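Local coordinates for Mgp-operon protein 3 (Mycoplasma pneumoniae, PDB 6RJ1), which is a surface adhesion protein, also known as P40/P90, that probably works with adhesin P1 in attaching this human pathogen to sugars on host cells, at residues 186-191 and 214-219; 208-213 and 630-635; 604-609 and 617-622. All blocks are in the same frame, centred on the assembly; numbering follows the deposited sequence.

Interaction 1: residues 186-191 and 214-219; sequences AQDTVH and GPKAVT
Q187 reaches across to the turn at G214-A217 and the residues after it with CB, CG and NE2, while its OE1 packs on L209. CB lies 3.8 Å from T219 CG2, and CG then passes G214 O at 3.5 Å. Beyond CG the chain runs extended and brings the amide to the turn: NE2 donates to G214 O at 2.8 Å, nearly straight at 170° and within the plane of the glutamine amide, although it approaches from above the carbonyl plane. A217 N reaches the same oxygen from the opposite face, closing the type I turn, while P604 O is a second, weak partner of NE2. P215 occupies the second position of this turn, where its ring-restricted phi fits. The turn thus faces the start of helix 187-192 and serves its first two amides: Q187 N donates to A217 O (2.9 Å) and D188 N to P215 O (2.8 Å). A186, at the N-cap position, pairs with V218 as a single beta bridge. On the solvent side, the exposed K216 chain bends at chi2 (-58°), which brings NZ to the syn lone pair of D188 OD2 at 2.9 Å. An aspartate in a helix's first turn probably also gains from the helix dipole.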
loop_
_atom_site.group_PDB
_atom_site.type_symbol
_atom_site.label_atom_id
_atom_site.label_comp_id
_atom_site.label_asym_id
_atom_site.label_seq_id
_atom_site.Cartn_x
_atom_site.Cartn_y
_atom_site.Cartn_z
ATOM N N ALA A 186 -8.575 4.363 -27.775
ATOM C CA ALA A 186 -9.536 5.412 -27.417
ATOM C C ALA A 186 -10.937 4.815 -27.325
ATOM O O ALA A 186 -11.226 3.862 -28.044
ATOM C CB ALA A 186 -9.512 6.509 -28.460
ATOM N N GLN A 187 -11.815 5.365 -26.473
ATOM C CA GLN A 187 -13.155 4.793 -26.332
ATOM C C GLN A 187 -14.024 4.889 -27.609
ATOM O O GLN A 187 -14.866 4.014 -27.779
ATOM C CB GLN A 187 -13.897 5.308 -25.084
ATOM C CG GLN A 187 -14.290 6.771 -25.054
ATOM C CD GLN A 187 -15.182 7.082 -23.869
ATOM O OE1 GLN A 187 -15.720 6.196 -23.177
ATOM N NE2 GLN A 187 -15.363 8.363 -23.605
ATOM N N ASP A 188 -13.771 5.849 -28.541
ATOM C CA ASP A 188 -14.553 5.926 -29.802
ATOM C C ASP A 188 -14.281 4.740 -30.726
ATOM O O ASP A 188 -15.193 4.287 -31.408
ATOM C CB ASP A 188 -14.376 7.271 -30.543
ATOM C CG ASP A 188 -12.970 7.639 -31.012
ATOM O OD1 ASP A 188 -11.992 7.016 -30.531
ATOM O OD2 ASP A 188 -12.847 8.568 -31.839
ATOM N N THR A 189 -13.036 4.220 -30.714
ATOM C CA THR A 189 -12.604 3.048 -31.490
ATOM C C THR A 189 -13.250 1.789 -30.893
ATOM O O THR A 189 -13.695 0.923 -31.637
ATOM C CB THR A 189 -11.060 2.965 -31.519
ATOM O OG1 THR A 189 -10.530 4.171 -32.073
ATOM C CG2 THR A 189 -10.539 1.773 -32.315
ATOM N N VAL A 190 -13.311 1.704 -29.554
ATOM C CA VAL A 190 -13.906 0.572 -28.838
ATOM C C VAL A 190 -15.377 0.345 -29.234
ATOM O O VAL A 190 -15.757 -0.786 -29.544
ATOM C CB VAL A 190 -13.720 0.703 -27.297
ATOM C CG1 VAL A 190 -14.596 -0.284 -26.527
ATOM C CG2 VAL A 190 -12.257 0.543 -26.903
ATOM N N HIS A 191 -16.179 1.419 -29.257
ATOM C CA HIS A 191 -17.611 1.324 -29.514
ATOM C C HIS A 191 -18.039 1.488 -30.954
ATOM O O HIS A 191 -19.122 1.020 -31.304
ATOM C CB HIS A 191 -18.369 2.311 -28.624
ATOM C CG HIS A 191 -18.192 2.030 -27.163
ATOM N ND1 HIS A 191 -17.397 2.832 -26.369
ATOM C CD2 HIS A 191 -18.681 1.012 -26.414
ATOM C CE1 HIS A 191 -17.451 2.301 -25.162
ATOM N NE2 HIS A 191 -18.214 1.205 -25.141
ATOM N N GLY A 214 -15.555 13.130 -24.601
ATOM C CA GLY A 214 -14.235 12.535 -24.760
ATOM C C GLY A 214 -14.162 11.279 -25.600
ATOM O O GLY A 214 -13.877 10.211 -25.050
ATOM N N PRO A 215 -14.329 11.365 -26.947
ATOM C CA PRO A 215 -14.210 10.147 -27.772
ATOM C C PRO A 215 -12.793 9.570 -27.774
ATOM O O PRO A 215 -12.623 8.364 -27.945
ATOM C CB PRO A 215 -14.612 10.630 -29.172
ATOM C CG PRO A 215 -14.354 12.078 -29.173
ATOM C CD PRO A 215 -14.636 12.546 -27.786
ATOM N N LYS A 216 -11.790 10.442 -27.568
ATOM C CA LYS A 216 -10.370 10.101 -27.568
ATOM C C LYS A 216 -9.840 9.683 -26.195
ATOM O O LYS A 216 -8.643 9.410 -26.076
ATOM C CB LYS A 216 -9.519 11.242 -28.180
ATOM C CG LYS A 216 -9.900 11.636 -29.609
ATOM C CD LYS A 216 -9.830 10.496 -30.635
ATOM C CE LYS A 216 -10.398 10.943 -31.966
ATOM N NZ LYS A 216 -10.465 9.826 -32.942
ATOM N N ALA A 217 -10.718 9.597 -25.175
ATOM C CA ALA A 217 -10.338 9.175 -23.823
ATOM C C ALA A 217 -9.823 7.729 -23.826
ATOM O O ALA A 217 -10.487 6.829 -24.347
ATOM C CB ALA A 217 -11.510 9.325 -22.867
ATOM N N VAL A 218 -8.601 7.536 -23.309
ATOM C CA VAL A 218 -7.896 6.253 -23.283
ATOM C C VAL A 218 -8.561 5.273 -22.311
ATOM O O VAL A 218 -8.831 5.615 -21.161
ATOM C CB VAL A 218 -6.372 6.436 -23.036
ATOM C CG1 VAL A 218 -5.654 5.100 -22.995
ATOM C CG2 VAL A 218 -5.746 7.339 -24.105
ATOM N N THR A 219 -8.844 4.056 -22.812
ATOM C CA THR A 219 -9.506 2.955 -22.107
ATOM C C THR A 219 -8.580 2.127 -21.195
ATOM O O THR A 219 -9.070 1.300 -20.419
ATOM C CB THR A 219 -10.230 2.054 -23.112
ATOM O OG1 THR A 219 -9.269 1.426 -23.965
ATOM C CG2 THR A 219 -11.266 2.797 -23.925
#

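Interaction 2: residues 208-213 and 630-635; sequences GLKNNP and NNEEVQ
K210 and Q635 exchange two hydrogen bonds in the compact part of this contact. Q635 N donates to K210 O at 2.8 Å, and K210 N returns a bond to Q635 OE1 at 3.2 Å, placing the glutamine amide group beside K210 CB. The tight side continues at N212, whose ND2 meets Q635 O at 2.8 Å in both the amide and the carbonyl planes; CG set anti to the backbone N (chi1 -168°) swings the amide that way. V634, a buried residue, packs CG1 against N211 O and P213 CD, at the end of the type II turn L209-N212. N211 holds the third position of that turn, where asparagine tolerates the positive phi (58°). Its ND2 bonds outward to E633 O and E632 OE1, both acceptors near the plane of the N211 amide, though ND2 stands above the E633 carbonyl plane and meets E632 OE1 on its anti side. Here the packing loosens toward solvent: K210 NZ stays 4.1 Å from E632 OE1, beyond a salt bridge. The loops are therefore joined mainly by amides and backbone groups; the E632 carboxylate accepts a bond from N211, but its attraction to K210 is probably only diffuse.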
loop_
_atom_site.group_PDB
_atom_site.type_symbol
_atom_site.label_atom_id
_atom_site.label_comp_id
_atom_site.label_asym_id
_atom_site.label_seq_id
_atom_site.Cartn_x
_atom_site.Cartn_y
_atom_site.Cartn_z
ATOM N N GLY A 208 -24.930 4.574 -24.570
ATOM C CA GLY A 208 -24.780 4.821 -23.140
ATOM C C GLY A 208 -23.696 5.822 -22.826
ATOM O O GLY A 208 -23.111 5.789 -21.740
ATOM N N LEU A 209 -23.437 6.723 -23.795
ATOM C CA LEU A 209 -22.417 7.765 -23.754
ATOM C C LEU A 209 -23.007 9.136 -24.117
ATOM O O LEU A 209 -22.306 9.968 -24.699
ATOM C CB LEU A 209 -21.268 7.394 -24.722
ATOM C CG LEU A 209 -20.429 6.176 -24.358
ATOM C CD1 LEU A 209 -19.784 5.583 -25.574
ATOM C CD2 LEU A 209 -19.394 6.511 -23.302
ATOM N N LYS A 210 -24.290 9.376 -23.768
ATOM C CA LYS A 210 -24.991 10.643 -24.013
ATOM C C LYS A 210 -24.168 11.803 -23.459
ATOM O O LYS A 210 -23.694 11.743 -22.323
ATOM C CB LYS A 210 -26.389 10.634 -23.366
ATOM C CG LYS A 210 -27.313 11.732 -23.871
ATOM C CD LYS A 210 -28.702 11.645 -23.256
ATOM C CE LYS A 210 -28.953 12.708 -22.228
ATOM N NZ LYS A 210 -30.384 12.738 -21.821
ATOM N N ASN A 211 -23.941 12.817 -24.307
ATOM C CA ASN A 211 -23.206 14.057 -24.031
ATOM C C ASN A 211 -21.757 13.839 -23.575
ATOM O O ASN A 211 -21.157 14.771 -23.037
ATOM C CB ASN A 211 -23.974 14.955 -23.047
ATOM C CG ASN A 211 -25.364 15.306 -23.498
ATOM O OD1 ASN A 211 -25.568 15.885 -24.571
ATOM N ND2 ASN A 211 -26.350 14.957 -22.683
ATOM N N ASN A 212 -21.179 12.639 -23.814
ATOM C CA ASN A 212 -19.789 12.367 -23.441
ATOM C C ASN A 212 -18.891 13.125 -24.411
ATOM O O ASN A 212 -18.961 12.880 -25.619
ATOM C CB ASN A 212 -19.474 10.877 -23.443
ATOM C CG ASN A 212 -18.161 10.528 -22.787
ATOM O OD1 ASN A 212 -17.077 10.891 -23.258
ATOM N ND2 ASN A 212 -18.227 9.799 -21.692
ATOM N N PRO A 213 -18.090 14.099 -23.912
ATOM C CA PRO A 213 -17.255 14.899 -24.818
ATOM C C PRO A 213 -15.854 14.333 -25.098
ATOM O O PRO A 213 -15.059 15.008 -25.751
ATOM C CB PRO A 213 -17.169 16.230 -24.075
ATOM C CG PRO A 213 -17.155 15.837 -22.648
ATOM C CD PRO A 213 -17.912 14.542 -22.512
ATOM N N ASN A 630 -27.175 22.551 -20.768
ATOM C CA ASN A 630 -26.326 22.222 -19.611
ATOM C C ASN A 630 -27.138 21.670 -18.420
ATOM O O ASN A 630 -26.834 21.962 -17.259
ATOM C CB ASN A 630 -25.432 23.410 -19.210
ATOM C CG ASN A 630 -24.660 24.020 -20.349
ATOM O OD1 ASN A 630 -24.971 25.121 -20.808
ATOM N ND2 ASN A 630 -23.637 23.316 -20.831
ATOM N N ASN A 631 -28.166 20.857 -18.722
ATOM C CA ASN A 631 -29.062 20.256 -17.726
ATOM C C ASN A 631 -29.124 18.728 -17.821
ATOM O O ASN A 631 -29.598 18.081 -16.886
ATOM C CB ASN A 631 -30.470 20.854 -17.841
ATOM C CG ASN A 631 -31.149 20.619 -19.163
ATOM O OD1 ASN A 631 -30.503 20.429 -20.201
ATOM N ND2 ASN A 631 -32.478 20.639 -19.152
ATOM N N GLU A 632 -28.651 18.169 -18.947
ATOM C CA GLU A 632 -28.660 16.738 -19.246
ATOM C C GLU A 632 -27.479 16.004 -18.608
ATOM O O GLU A 632 -26.491 16.624 -18.223
ATOM C CB GLU A 632 -28.692 16.503 -20.769
ATOM C CG GLU A 632 -29.987 16.930 -21.434
ATOM C CD GLU A 632 -29.967 16.982 -22.947
ATOM O OE1 GLU A 632 -29.164 16.251 -23.573
ATOM O OE2 GLU A 632 -30.775 17.759 -23.508
ATOM N N GLU A 633 -27.593 14.673 -18.513
ATOM C CA GLU A 633 -26.600 13.779 -17.931
ATOM C C GLU A 633 -25.427 13.527 -18.882
ATOM O O GLU A 633 -25.644 13.179 -20.047
ATOM C CB GLU A 633 -27.286 12.450 -17.557
ATOM C CG GLU A 633 -26.397 11.405 -16.899
ATOM C CD GLU A 633 -26.998 10.015 -16.768
ATOM O OE1 GLU A 633 -28.135 9.795 -17.249
ATOM O OE2 GLU A 633 -26.317 9.139 -16.190
ATOM N N VAL A 634 -24.190 13.679 -18.379
ATOM C CA VAL A 634 -22.985 13.379 -19.156
ATOM C C VAL A 634 -22.672 11.929 -18.818
ATOM O O VAL A 634 -22.139 11.625 -17.747
ATOM C CB VAL A 634 -21.778 14.330 -18.918
ATOM C CG1 VAL A 634 -20.609 13.958 -19.823
ATOM C CG2 VAL A 634 -22.167 15.785 -19.141
ATOM N N GLN A 635 -23.085 11.033 -19.712
ATOM C CA GLN A 635 -22.960 9.593 -19.547
ATOM C C GLN A 635 -21.585 9.049 -19.819
ATOM O O GLN A 635 -20.846 9.538 -20.673
ATOM C CB GLN A 635 -23.999 8.856 -20.391
ATOM C CG GLN A 635 -25.382 8.845 -19.769
ATOM C CD GLN A 635 -26.397 8.139 -20.623
ATOM O OE1 GLN A 635 -26.128 7.710 -21.753
ATOM N NE2 GLN A 635 -27.603 8.010 -20.091
#

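Interaction 3: residues 604-609 and 617-622; sequences PINGLF and YVTPVS
The two segments flank a short beta hairpin, strands 609-611 and 614-616, and F609 and Y617 at its base each hold an aliphatic group of the other segment over a ring face. P620 CD sits almost centrally above the F609 ring, 3.8 Å from its centroid and 11° off the normal, a CH-pi contact in which the CD hydrogens, next to the proline nitrogen and so probably somewhat polarised, suit the pi face. The same F609 ring passes V618 O and T619 CA obliquely. On the more exposed side, L608 CD1 rests over the Y617 ring at 4.0 Å from the centroid, further off the normal at 28°. The tyrosine ring also meets F670 of helix 666-673.

Deeper down, N606 does the polar work. Its OD1 accepts from T619 N at 3.1 Å, the donor lying above the carbonyl plane, and V618 CG1 packs beside the same amide at 3.4 Å from OD1. Its ND2 turns elsewhere, to S580 OG and T582 O, making asparagine apt here: one buried amide serves both as acceptor and as donor. G607 N adds a weak bond to Y617 O, from a fully extended backbone that glycine adopts easily. I605 CG1 packs at 3.8 Å on T619 CB, and the threonine's own hydroxyl donates to V621 O at 2.7 Å and so ties T619 across P620 to V621.

F609 and A616 share backbone hydrogen bonds, so the strand pairing hands over directly to these side-chain contacts as the chains diverge, with end-to-end directions 110° apart. Such a splayed entry and exit, closed by rings and one amide, is the base of a beta hairpin within the MgpC adhesin region.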
loop_
_atom_site.group_PDB
_atom_site.type_symbol
_atom_site.label_atom_id
_atom_site.label_comp_id
_atom_site.label_asym_id
_atom_site.label_seq_id
_atom_site.Cartn_x
_atom_site.Cartn_y
_atom_site.Cartn_z
ATOM N N PRO A 604 -14.242 5.812 -19.399
ATOM C CA PRO A 604 -13.388 6.991 -19.660
ATOM C C PRO A 604 -14.127 8.284 -20.038
ATOM O O PRO A 604 -15.270 8.243 -20.497
ATOM C CB PRO A 604 -12.454 6.519 -20.784
ATOM C CG PRO A 604 -12.583 5.051 -20.832
ATOM C CD PRO A 604 -13.956 4.721 -20.347
ATOM N N ILE A 605 -13.465 9.438 -19.820
ATOM C CA ILE A 605 -13.976 10.782 -20.124
ATOM C C ILE A 605 -12.829 11.790 -20.282
ATOM O O ILE A 605 -12.865 12.629 -21.178
ATOM C CB ILE A 605 -15.076 11.269 -19.111
ATOM C CG1 ILE A 605 -15.877 12.480 -19.672
ATOM C CG2 ILE A 605 -14.515 11.545 -17.697
ATOM C CD1 ILE A 605 -17.282 12.613 -19.184
ATOM N N ASN A 606 -11.829 11.707 -19.402
ATOM C CA ASN A 606 -10.690 12.614 -19.361
ATOM C C ASN A 606 -9.651 12.331 -20.430
ATOM O O ASN A 606 -9.444 11.190 -20.846
ATOM C CB ASN A 606 -10.065 12.644 -17.957
ATOM C CG ASN A 606 -11.011 13.137 -16.886
ATOM O OD1 ASN A 606 -11.955 13.890 -17.138
ATOM N ND2 ASN A 606 -10.785 12.719 -15.660
ATOM N N GLY A 607 -9.018 13.408 -20.854
ATOM C CA GLY A 607 -7.983 13.448 -21.873
ATOM C C GLY A 607 -7.677 14.894 -22.187
ATOM O O GLY A 607 -8.185 15.783 -21.500
ATOM N N LEU A 608 -6.870 15.146 -23.230
ATOM C CA LEU A 608 -6.525 16.511 -23.607
ATOM C C LEU A 608 -7.693 17.235 -24.276
ATOM O O LEU A 608 -8.172 16.806 -25.323
ATOM C CB LEU A 608 -5.251 16.562 -24.475
ATOM C CG LEU A 608 -4.679 17.966 -24.755
ATOM C CD1 LEU A 608 -3.692 18.388 -23.690
ATOM C CD2 LEU A 608 -4.024 18.021 -26.109
ATOM N N PHE A 609 -8.154 18.326 -23.638
ATOM C CA PHE A 609 -9.215 19.205 -24.132
ATOM C C PHE A 609 -8.587 20.569 -24.420
ATOM O O PHE A 609 -8.081 21.221 -23.502
ATOM C CB PHE A 609 -10.371 19.314 -23.119
ATOM C CG PHE A 609 -11.225 18.073 -23.004
ATOM C CD1 PHE A 609 -12.318 17.879 -23.841
ATOM C CD2 PHE A 609 -10.957 17.112 -22.035
ATOM C CE1 PHE A 609 -13.115 16.740 -23.726
ATOM C CE2 PHE A 609 -11.747 15.965 -21.926
ATOM C CZ PHE A 609 -12.826 15.788 -22.767
ATOM N N TYR A 617 -6.408 18.519 -18.805
ATOM C CA TYR A 617 -6.454 17.067 -18.955
ATOM C C TYR A 617 -7.745 16.454 -18.371
ATOM O O TYR A 617 -7.891 15.239 -18.349
ATOM C CB TYR A 617 -5.175 16.419 -18.403
ATOM C CG TYR A 617 -3.994 16.567 -19.340
ATOM C CD1 TYR A 617 -3.824 15.709 -20.423
ATOM C CD2 TYR A 617 -3.046 17.567 -19.146
ATOM C CE1 TYR A 617 -2.737 15.837 -21.285
ATOM C CE2 TYR A 617 -1.955 17.709 -20.005
ATOM C CZ TYR A 617 -1.804 16.838 -21.073
ATOM O OH TYR A 617 -0.736 16.971 -21.931
ATOM N N VAL A 618 -8.698 17.312 -17.966
ATOM C CA VAL A 618 -9.994 16.934 -17.392
ATOM C C VAL A 618 -11.138 17.421 -18.278
ATOM O O VAL A 618 -10.988 18.411 -19.000
ATOM C CB VAL A 618 -10.209 17.427 -15.937
ATOM C CG1 VAL A 618 -10.937 16.380 -15.115
ATOM C CG2 VAL A 618 -8.909 17.833 -15.260
ATOM N N THR A 619 -12.297 16.750 -18.182
ATOM C CA THR A 619 -13.496 17.073 -18.947
ATOM C C THR A 619 -14.106 18.421 -18.549
ATOM O O THR A 619 -14.227 18.709 -17.356
ATOM C CB THR A 619 -14.516 15.923 -18.893
ATOM O OG1 THR A 619 -15.648 16.269 -19.687
ATOM C CG2 THR A 619 -14.964 15.571 -17.469
ATOM N N PRO A 620 -14.511 19.254 -19.530
ATOM C CA PRO A 620 -15.143 20.538 -19.180
ATOM C C PRO A 620 -16.628 20.389 -18.830
ATOM O O PRO A 620 -17.213 21.325 -18.297
ATOM C CB PRO A 620 -14.907 21.411 -20.416
ATOM C CG PRO A 620 -14.294 20.487 -21.472
ATOM C CD PRO A 620 -14.439 19.084 -20.993
ATOM N N VAL A 621 -17.237 19.223 -19.132
ATOM C CA VAL A 621 -18.636 18.898 -18.811
ATOM C C VAL A 621 -18.736 17.528 -18.115
ATOM O O VAL A 621 -18.090 16.563 -18.530
ATOM C CB VAL A 621 -19.648 19.045 -19.978
ATOM C CG1 VAL A 621 -19.897 20.513 -20.318
ATOM C CG2 VAL A 621 -19.212 18.268 -21.203
ATOM N N SER A 622 -19.524 17.468 -17.033
ATOM C CA SER A 622 -19.752 16.275 -16.215
ATOM C C SER A 622 -21.084 16.378 -15.459
ATOM O O SER A 622 -21.688 17.449 -15.407
ATOM C CB SER A 622 -18.600 16.073 -15.228
ATOM O OG SER A 622 -18.482 17.167 -14.329
#

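Of the segments described, that on helix 187-192 comes first along the chain. Interaction 1 closes a short loop between it and 214-219, which leads into strand 220-222. Interaction 2 starts inside that loop, at 208-213, and ends far along the chain at 630-635, so the two contacts cross. Interaction 3 is nested within the long loop closed by interaction 2, joining 604-609 to 617-622 around a hairpin. Their centres lie 12 to 15 Å apart on one side of the chain's centre. P213 rests on T619 and V621, and A217 packs on P604, so the 208-219 loop ties the early helix to the hairpin base and the loop before strand 650-654.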